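Local atomic coordinates of cytomegalovirus protein US2 (Human herpesvirus 5, PDB entry 1IM3), a protein that helps the virus escape cytotoxic T cells by redirecting newly made MHC class I heavy chains through the SEC61 translocon to the cytosol for proteasomal destruction. Residues D[21-26]-D[60-65]; D[28-33]-D[52-57]; D[36-41]-D[70-75]. All blocks are in the same frame, centred on the assembly; numbering follows the deposited sequence.

Contact 1 of 3, residues D[21-26]-D[60-65]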
loop_
_atom_site.group_PDB
_atom_site.type_symbol
_atom_site.label_atom_id
_atom_site.label_comp_id
_atom_site.label_asym_id
_atom_site.label_seq_id
_atom_site.Cartn_x
_atom_site.Cartn_y
_atom_site.Cartn_z
ATOM N N GLY D 21 -0.760 18.554 -27.250
ATOM C CA GLY D 21 0.107 19.391 -26.464
ATOM C C GLY D 21 1.540 19.029 -26.761
ATOM O O GLY D 21 1.827 18.040 -27.439
ATOM N N SER D 22 2.450 19.833 -26.244
ATOM C CA SER D 22 3.855 19.588 -26.465
ATOM C C SER D 22 4.668 20.222 -25.360
ATOM O O SER D 22 4.305 21.278 -24.830
ATOM C CB SER D 22 4.282 20.159 -27.818
ATOM O OG SER D 22 5.690 20.092 -27.970
ATOM N N ILE D 23 5.763 19.556 -25.013
ATOM C CA ILE D 23 6.677 20.036 -23.989
ATOM C C ILE D 23 8.090 19.701 -24.469
ATOM O O ILE D 23 8.345 18.569 -24.884
ATOM C CB ILE D 23 6.423 19.319 -22.647
ATOM C CG1 ILE D 23 5.046 19.719 -22.110
ATOM C CG2 ILE D 23 7.523 19.648 -21.648
ATOM C CD1 ILE D 23 4.692 19.079 -20.806
ATOM N N VAL D 24 8.996 20.672 -24.496
ATOM C CA VAL D 24 10.366 20.343 -24.890
ATOM C C VAL D 24 11.154 20.427 -23.596
ATOM O O VAL D 24 10.763 21.154 -22.681
ATOM C CB VAL D 24 10.998 21.325 -25.947
ATOM C CG1 VAL D 24 10.339 21.145 -27.291
ATOM C CG2 VAL D 24 10.891 22.758 -25.484
ATOM N N GLY D 25 12.243 19.668 -23.517
ATOM C CA GLY D 25 13.088 19.660 -22.333
ATOM C C GLY D 25 14.039 18.483 -22.431
ATOM O O GLY D 25 13.978 17.707 -23.395
ATOM N N ASN D 26 14.914 18.328 -21.446
ATOM C CA ASN D 26 15.859 17.223 -21.489
ATOM C C ASN D 26 15.482 16.038 -20.592
ATOM O O ASN D 26 16.373 15.322 -20.127
ATOM C CB ASN D 26 17.280 17.723 -21.157
ATOM C CG ASN D 26 17.379 18.359 -19.774
ATOM O OD1 ASN D 26 16.372 18.524 -19.070
ATOM N ND2 ASN D 26 18.603 18.724 -19.376
ATOM N N LEU D 60 8.150 15.682 -25.205
ATOM C CA LEU D 60 7.009 14.832 -24.886
ATOM C C LEU D 60 5.828 15.513 -25.568
ATOM O O LEU D 60 5.521 16.690 -25.312
ATOM C CB LEU D 60 6.816 14.747 -23.367
ATOM C CG LEU D 60 5.791 13.804 -22.719
ATOM C CD1 LEU D 60 4.518 14.533 -22.566
ATOM C CD2 LEU D 60 5.598 12.511 -23.528
ATOM N N LYS D 61 5.186 14.791 -26.468
ATOM C CA LYS D 61 4.045 15.341 -27.177
ATOM C C LYS D 61 2.859 14.390 -27.139
ATOM O O LYS D 61 3.011 13.155 -27.134
ATOM C CB LYS D 61 4.417 15.618 -28.631
ATOM C CG LYS D 61 5.483 16.684 -28.797
ATOM C CD LYS D 61 5.927 16.773 -30.242
ATOM C CE LYS D 61 6.861 17.954 -30.471
ATOM N NZ LYS D 61 7.184 18.098 -31.917
ATOM N N TRP D 62 1.664 14.964 -27.117
ATOM C CA TRP D 62 0.481 14.141 -27.110
ATOM C C TRP D 62 -0.491 14.618 -28.165
ATOM O O TRP D 62 -0.512 15.794 -28.521
ATOM C CB TRP D 62 -0.159 14.121 -25.721
ATOM C CG TRP D 62 -0.569 15.429 -25.170
ATOM C CD1 TRP D 62 -1.825 15.950 -25.175
ATOM C CD2 TRP D 62 0.243 16.357 -24.418
ATOM N NE1 TRP D 62 -1.855 17.131 -24.468
ATOM C CE2 TRP D 62 -0.604 17.403 -23.993
ATOM C CE3 TRP D 62 1.591 16.394 -24.054
ATOM C CZ2 TRP D 62 -0.143 18.482 -23.217
ATOM C CZ3 TRP D 62 2.052 17.460 -23.282
ATOM C CH2 TRP D 62 1.186 18.492 -22.868
ATOM N N ASN D 63 -1.280 13.682 -28.669
ATOM C CA ASN D 63 -2.250 13.926 -29.712
ATOM C C ASN D 63 -3.404 12.949 -29.476
ATOM O O ASN D 63 -3.676 12.058 -30.279
ATOM C CB ASN D 63 -1.618 13.670 -31.078
ATOM C CG ASN D 63 -2.560 14.023 -32.227
ATOM O OD1 ASN D 63 -3.436 14.871 -32.069
ATOM N ND2 ASN D 63 -2.373 13.386 -33.387
ATOM N N VAL D 64 -4.058 13.123 -28.344
ATOM C CA VAL D 64 -5.170 12.278 -27.946
ATOM C C VAL D 64 -6.330 12.422 -28.920
ATOM O O VAL D 64 -6.825 13.526 -29.144
ATOM C CB VAL D 64 -5.631 12.647 -26.529
ATOM C CG1 VAL D 64 -6.833 11.794 -26.122
ATOM C CG2 VAL D 64 -4.483 12.435 -25.553
ATOM N N ARG D 65 -6.760 11.316 -29.507
ATOM C CA ARG D 65 -7.837 11.363 -30.487
ATOM C C ARG D 65 -8.985 10.412 -30.143
ATOM O O ARG D 65 -8.769 9.257 -29.763
ATOM C CB ARG D 65 -7.275 11.052 -31.888
ATOM C CG ARG D 65 -6.250 12.069 -32.399
ATOM C CD ARG D 65 -5.327 11.482 -33.454
ATOM N NE ARG D 65 -4.285 10.633 -32.882
ATOM C CZ ARG D 65 -3.335 10.037 -33.595
ATOM N NH1 ARG D 65 -3.300 10.200 -34.913
ATOM N NH2 ARG D 65 -2.421 9.280 -32.991
#
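Two central strands of one sheet of the immunoglobulin-like lumenal domain meet here as an antiparallel ladder, Gly21 opposite Trp62, Ser22 opposite Lys61 and Ile23 opposite Leu60. The two outer pairs are hydrogen-bonded: Gly21 N reaches Trp62 O at 3.0 Å, and Leu60 N reaches Ile23 O at 2.9 Å, the latter in the carbonyl plane. Trp62 N returns to Gly21 O from well above the plane of that carbonyl.

The indole of Trp62 folds back over its partner. With chi1 at 59°, its CG sits between the backbone N and the carbonyl carbon, which lays the six-membered ring against Gly21, whose CA stands 3.5 Å from the ring centroid in a CH-pi contact over the face. Ser22 N lies over that same face, nearer the rim, so the backbone of 21-22 covers this side of the indole. Ile23 meets the ring differently, at its edge: CG1 lies 3.9 Å from Trp62 CZ3, with CD1 in the ring plane. On the other side of the sheet, Ser22 OG lies 3.5 Å from Lys61 CE, alongside the extended lysine chain, while its hydrogen bond goes to Glu6.

Strand 3-12 flanks 21-25 and strand 52-55 flanks 60-65. Ile23 and Trp62 face the sandwich interior, where they pack on Leu80 and Leu78 of strand 75-82, and Trp62 also meets the ring of Phe32.

Contact 2 of 3, residues D[28-33]-D[52-57]; sequences SRFVFD and VEFVPG
Phe30 and Phe54 form the aromatic part of this contact between the two sheets of the immunoglobulin-like sandwich. Their centroids are 4.6 Å apart and their planes are inclined at 38°, an oblique pairing in which the two side chains run antiparallel past one another. Phe30 CD1 presses over one face of the Phe54 ring, 3.3 Å from Phe54 CG, and Phe30 CE1 comes 3.4 Å from Phe54 CB. The first torsion of Phe54 (chi1 180°) sets CG anti to the backbone N and carries the ring toward Ser28, whose carbonyl O lies at the ring edge, 3.5 Å from Phe54 CE2. Pro56 N covers the opposite face.

Methyl-to-ring contacts continue the interface through Val52, whose two methyls serve different rings. CG1 touches Phe30 CE2 at 4.0 Å, whereas CG2 sits over the face of Phe32 in a CH-pi contact, 4.2 Å from the ring centroid. No hydrogen bond joins the segments: strands 30-33 and 52-55, their axes 9.7 Å apart, meet through side chains, while near Ser28 the backbone joins in.

Leu60 of strand 59-68 packs against Phe30, Val52 and Phe54 alike, and Phe32 reaches Leu78 and Leu80 of strand 75-82. Another protein chain covers part of strand 30-37, with a basic side chain making a cation-pi contact with Phe30. Strand 30-37 thus runs between that chain and strand 52-55 of the facing sheet.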
loop_
_atom_site.group_PDB
_atom_site.type_symbol
_atom_site.label_atom_id
_atom_site.label_comp_id
_atom_site.label_asym_id
_atom_site.label_seq_id
_atom_site.Cartn_x
_atom_site.Cartn_y
_atom_site.Cartn_z
ATOM N N SER D 28 14.658 12.476 -19.318
ATOM C CA SER D 28 15.094 11.166 -19.811
ATOM C C SER D 28 13.944 10.151 -19.663
ATOM O O SER D 28 13.922 9.106 -20.305
ATOM C CB SER D 28 16.333 10.684 -19.034
ATOM O OG SER D 28 16.110 10.743 -17.628
ATOM N N ARG D 29 12.976 10.462 -18.821
ATOM C CA ARG D 29 11.842 9.557 -18.633
ATOM C C ARG D 29 10.621 10.414 -18.341
ATOM O O ARG D 29 10.761 11.599 -18.019
ATOM C CB ARG D 29 12.115 8.601 -17.466
ATOM C CG ARG D 29 12.411 9.323 -16.160
ATOM C CD ARG D 29 12.959 8.386 -15.076
ATOM N NE ARG D 29 13.540 9.189 -13.996
ATOM C CZ ARG D 29 12.871 9.649 -12.949
ATOM N NH1 ARG D 29 11.573 9.386 -12.806
ATOM N NH2 ARG D 29 13.511 10.391 -12.061
ATOM N N PHE D 30 9.431 9.816 -18.460
ATOM C CA PHE D 30 8.193 10.549 -18.206
ATOM C C PHE D 30 7.019 9.650 -17.805
ATOM O O PHE D 30 7.062 8.432 -17.957
ATOM C CB PHE D 30 7.754 11.289 -19.466
ATOM C CG PHE D 30 7.072 10.384 -20.471
ATOM C CD1 PHE D 30 7.823 9.488 -21.241
ATOM C CD2 PHE D 30 5.671 10.331 -20.551
ATOM C CE1 PHE D 30 7.202 8.542 -22.073
ATOM C CE2 PHE D 30 5.015 9.390 -21.378
ATOM C CZ PHE D 30 5.783 8.486 -22.146
ATOM N N VAL D 31 5.965 10.291 -17.306
ATOM C CA VAL D 31 4.722 9.632 -16.951
ATOM C C VAL D 31 3.645 10.580 -17.465
ATOM O O VAL D 31 3.665 11.769 -17.161
ATOM C CB VAL D 31 4.516 9.460 -15.435
ATOM C CG1 VAL D 31 3.205 8.732 -15.191
ATOM C CG2 VAL D 31 5.677 8.669 -14.825
ATOM N N PHE D 32 2.731 10.057 -18.279
ATOM C CA PHE D 32 1.630 10.868 -18.833
ATOM C C PHE D 32 0.413 10.415 -18.033
ATOM O O PHE D 32 -0.040 9.286 -18.189
ATOM C CB PHE D 32 1.430 10.551 -20.316
ATOM C CG PHE D 32 0.429 11.434 -21.008
ATOM C CD1 PHE D 32 0.719 12.766 -21.292
ATOM C CD2 PHE D 32 -0.807 10.927 -21.407
ATOM C CE1 PHE D 32 -0.196 13.575 -21.965
ATOM C CE2 PHE D 32 -1.729 11.740 -22.084
ATOM C CZ PHE D 32 -1.408 13.063 -22.359
ATOM N N ASP D 33 -0.118 11.289 -17.190
ATOM C CA ASP D 33 -1.225 10.901 -16.313
ATOM C C ASP D 33 -2.458 11.811 -16.474
ATOM O O ASP D 33 -2.712 12.675 -15.647
ATOM C CB ASP D 33 -0.682 10.938 -14.872
ATOM C CG ASP D 33 -1.663 10.393 -13.841
ATOM O OD1 ASP D 33 -2.754 9.908 -14.216
ATOM O OD2 ASP D 33 -1.333 10.452 -12.640
ATOM N N VAL D 52 0.751 9.413 -27.752
ATOM C CA VAL D 52 1.810 9.994 -26.948
ATOM C C VAL D 52 3.166 9.712 -27.613
ATOM O O VAL D 52 3.450 8.571 -27.981
ATOM C CB VAL D 52 1.816 9.401 -25.538
ATOM C CG1 VAL D 52 2.952 10.006 -24.724
ATOM C CG2 VAL D 52 0.470 9.677 -24.853
ATOM N N GLU D 53 3.985 10.748 -27.787
ATOM C CA GLU D 53 5.306 10.568 -28.374
ATOM C C GLU D 53 6.357 11.186 -27.500
ATOM O O GLU D 53 6.312 12.383 -27.223
ATOM C CB GLU D 53 5.359 11.191 -29.766
ATOM C CG GLU D 53 4.390 10.541 -30.730
ATOM C CD GLU D 53 4.516 11.072 -32.142
ATOM O OE1 GLU D 53 4.374 12.303 -32.337
ATOM O OE2 GLU D 53 4.758 10.253 -33.058
ATOM N N PHE D 54 7.296 10.361 -27.061
ATOM C CA PHE D 54 8.381 10.807 -26.206
ATOM C C PHE D 54 9.697 10.623 -26.931
ATOM O O PHE D 54 9.925 9.557 -27.509
ATOM C CB PHE D 54 8.400 9.974 -24.920
ATOM C CG PHE D 54 9.499 10.350 -23.963
ATOM C CD1 PHE D 54 9.536 11.616 -23.386
ATOM C CD2 PHE D 54 10.474 9.421 -23.604
ATOM C CE1 PHE D 54 10.519 11.954 -22.465
ATOM C CE2 PHE D 54 11.461 9.748 -22.687
ATOM C CZ PHE D 54 11.487 11.012 -22.116
ATOM N N VAL D 55 10.536 11.661 -26.913
ATOM C CA VAL D 55 11.874 11.605 -27.500
ATOM C C VAL D 55 12.788 11.915 -26.331
ATOM O O VAL D 55 12.909 13.076 -25.925
ATOM C CB VAL D 55 12.078 12.669 -28.598
ATOM C CG1 VAL D 55 13.482 12.541 -29.204
ATOM C CG2 VAL D 55 11.040 12.484 -29.684
ATOM N N PRO D 56 13.427 10.877 -25.756
ATOM C CA PRO D 56 14.329 11.060 -24.614
ATOM C C PRO D 56 15.249 12.238 -24.840
ATOM O O PRO D 56 15.799 12.391 -25.926
ATOM C CB PRO D 56 15.096 9.743 -24.559
ATOM C CG PRO D 56 14.134 8.755 -25.099
ATOM C CD PRO D 56 13.450 9.482 -26.235
ATOM N N GLY D 57 15.399 13.065 -23.814
ATOM C CA GLY D 57 16.262 14.228 -23.899
ATOM C C GLY D 57 15.756 15.402 -24.727
ATOM O O GLY D 57 16.375 16.459 -24.721
#

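Contact 3 of 3, residues D[36-41]-D[70-75]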
loop_
_atom_site.group_PDB
_atom_site.type_symbol
_atom_site.label_atom_id
_atom_site.label_comp_id
_atom_site.label_asym_id
_atom_site.label_seq_id
_atom_site.Cartn_x
_atom_site.Cartn_y
_atom_site.Cartn_z
ATOM N N ALA D 36 -9.910 13.221 -16.102
ATOM C CA ALA D 36 -11.099 13.933 -16.541
ATOM C C ALA D 36 -11.563 14.664 -15.288
ATOM O O ALA D 36 -11.562 14.103 -14.190
ATOM C CB ALA D 36 -12.175 12.972 -16.996
ATOM N N ASP D 37 -11.925 15.927 -15.426
ATOM C CA ASP D 37 -12.416 16.654 -14.262
ATOM C C ASP D 37 -13.890 16.942 -14.487
ATOM O O ASP D 37 -14.250 17.615 -15.456
ATOM C CB ASP D 37 -11.683 17.971 -14.069
ATOM C CG ASP D 37 -12.003 18.610 -12.738
ATOM O OD1 ASP D 37 -13.106 18.352 -12.202
ATOM O OD2 ASP D 37 -11.161 19.377 -12.227
ATOM N N TYR D 38 -14.735 16.421 -13.600
ATOM C CA TYR D 38 -16.179 16.619 -13.710
ATOM C C TYR D 38 -16.625 17.750 -12.797
ATOM O O TYR D 38 -17.786 17.831 -12.403
ATOM C CB TYR D 38 -16.924 15.331 -13.340
ATOM C CG TYR D 38 -16.505 14.136 -14.161
ATOM C CD1 TYR D 38 -16.325 14.243 -15.538
ATOM C CD2 TYR D 38 -16.325 12.892 -13.565
ATOM C CE1 TYR D 38 -15.978 13.140 -16.302
ATOM C CE2 TYR D 38 -15.979 11.786 -14.317
ATOM C CZ TYR D 38 -15.809 11.916 -15.687
ATOM O OH TYR D 38 -15.482 10.816 -16.441
ATOM N N GLY D 39 -15.687 18.630 -12.473
ATOM C CA GLY D 39 -15.990 19.743 -11.601
ATOM C C GLY D 39 -15.916 19.264 -10.169
ATOM O O GLY D 39 -16.938 18.931 -9.570
ATOM N N GLY D 40 -14.705 19.205 -9.622
ATOM C CA GLY D 40 -14.539 18.758 -8.250
ATOM C C GLY D 40 -14.083 17.315 -8.115
ATOM O O GLY D 40 -13.131 17.023 -7.385
ATOM N N VAL D 41 -14.768 16.402 -8.794
ATOM C CA VAL D 41 -14.403 14.993 -8.743
ATOM C C VAL D 41 -14.158 14.505 -10.166
ATOM O O VAL D 41 -14.744 15.033 -11.126
ATOM C CB VAL D 41 -15.519 14.125 -8.089
ATOM C CG1 VAL D 41 -16.768 14.115 -8.969
ATOM C CG2 VAL D 41 -15.000 12.692 -7.854
ATOM N N MET D 70 -17.267 11.162 -20.554
ATOM C CA MET D 70 -18.643 11.303 -20.175
ATOM C C MET D 70 -19.134 12.728 -20.409
ATOM O O MET D 70 -18.340 13.668 -20.517
ATOM C CB MET D 70 -18.792 10.938 -18.714
ATOM C CG MET D 70 -18.475 9.494 -18.430
ATOM S SD MET D 70 -18.711 9.198 -16.692
ATOM C CE MET D 70 -20.382 8.610 -16.696
ATOM N N PRO D 71 -20.461 12.903 -20.502
ATOM C CA PRO D 71 -21.088 14.212 -20.723
ATOM C C PRO D 71 -20.711 15.193 -19.617
ATOM O O PRO D 71 -20.567 16.397 -19.844
ATOM C CB PRO D 71 -22.575 13.884 -20.706
ATOM C CG PRO D 71 -22.611 12.483 -21.246
ATOM C CD PRO D 71 -21.469 11.829 -20.519
ATOM N N ILE D 72 -20.550 14.660 -18.415
ATOM C CA ILE D 72 -20.189 15.462 -17.254
ATOM C C ILE D 72 -18.804 16.091 -17.385
ATOM O O ILE D 72 -18.393 16.881 -16.541
ATOM C CB ILE D 72 -20.144 14.601 -15.997
ATOM C CG1 ILE D 72 -21.231 13.533 -16.055
ATOM C CG2 ILE D 72 -20.323 15.468 -14.773
ATOM C CD1 ILE D 72 -21.058 12.458 -15.000
ATOM N N PHE D 73 -18.070 15.738 -18.430
ATOM C CA PHE D 73 -16.733 16.278 -18.580
ATOM C C PHE D 73 -16.676 17.785 -18.545
ATOM O O PHE D 73 -17.410 18.485 -19.235
ATOM C CB PHE D 73 -16.078 15.809 -19.879
ATOM C CG PHE D 73 -14.589 16.051 -19.927
ATOM C CD1 PHE D 73 -13.703 15.082 -19.474
ATOM C CD2 PHE D 73 -14.075 17.237 -20.443
ATOM C CE1 PHE D 73 -12.321 15.282 -19.543
ATOM C CE2 PHE D 73 -12.695 17.448 -20.516
ATOM C CZ PHE D 73 -11.818 16.467 -20.066
ATOM N N GLU D 74 -15.770 18.282 -17.734
ATOM C CA GLU D 74 -15.578 19.709 -17.638
ATOM C C GLU D 74 -14.224 20.122 -18.192
ATOM O O GLU D 74 -14.152 20.702 -19.276
ATOM C CB GLU D 74 -15.674 20.158 -16.197
ATOM C CG GLU D 74 -17.066 20.590 -15.803
ATOM C CD GLU D 74 -17.090 21.258 -14.445
ATOM O OE1 GLU D 74 -16.221 22.128 -14.197
ATOM O OE2 GLU D 74 -17.979 20.916 -13.635
ATOM N N THR D 75 -13.161 19.861 -17.417
ATOM C CA THR D 75 -11.789 20.176 -17.827
ATOM C C THR D 75 -10.826 18.961 -17.805
ATOM O O THR D 75 -11.077 17.962 -17.109
ATOM C CB THR D 75 -11.161 21.303 -16.951
ATOM O OG1 THR D 75 -10.892 20.816 -15.635
ATOM C CG2 THR D 75 -12.103 22.477 -16.844
HETATM O O HOH W 1 -14.942 11.115 -18.915
#
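Tyr38 lies across the type I turn Met70-Phe73, next to a classic beta bulge in which Glu74 and Thr75 both face Asp37. CG of Tyr38 is anti to its carbonyl carbon (chi1 -56°), which directs the ring along the turn. Ile72 crosses it at about a right angle near its root, CG2 lying 3.7 Å from Tyr38 CB. At the far end Met70 also crosses at about a right angle, its SD 4.9 Å from the Tyr38 ring centroid in an oblique Met-aromatic contact and 3.6 Å from Tyr38 OH. Phe73 CA comes at the ring edge, in plane. The phenol oxygen is hydrogen-bonded to Glu43, and one water links it to Met70 N.

Phe73 turns its own ring edge to strand 30-37: Ala36 CB meets CE1 at 3.4 Å. The side chains of Asp37 and Thr75 leave the same face of the strand pair and run alongside each other, with Asp37 CB 3.3 Å from Thr75 OG1. Between their backbones, Asp37 N bonds to Thr75 O at 2.8 Å, while Asp37 O takes two donors, Glu74 N at 2.8 Å and the longer Thr75 N at 3.2 Å. This double acceptance is the signature of the bulge.

The carboxylate of Asp37 bends back over its own loop in an Asx turn: OD1 accepts weakly from Gly40 N and more firmly from Gly39 N, which meets it on the anti side, 33° out of the carboxylate plane.

In the fold
Contact 1 joins two neighbouring strands within one four-stranded sheet; contact 2 spans the sandwich from that sheet to the other; contact 3 ties the end of strand 30-37 to the loop before strand 75-82. Contacts 1 and 2 touch, their centres about 8 Å apart, and a probable backbone hydrogen bond between Lys61 O and Glu53 N joins them through neighbouring strands 59-68 and 52-55. Contact 3 lies across the chain's centre, about 22 Å and 25 Å between centres from contacts 1 and 2. In sequence, both segments of contact 2 fall between those of contact 1, whereas contact 3 alternates with both. Strand 30-37 runs from the inter-sheet contact at one end of the domain to the loops at the other.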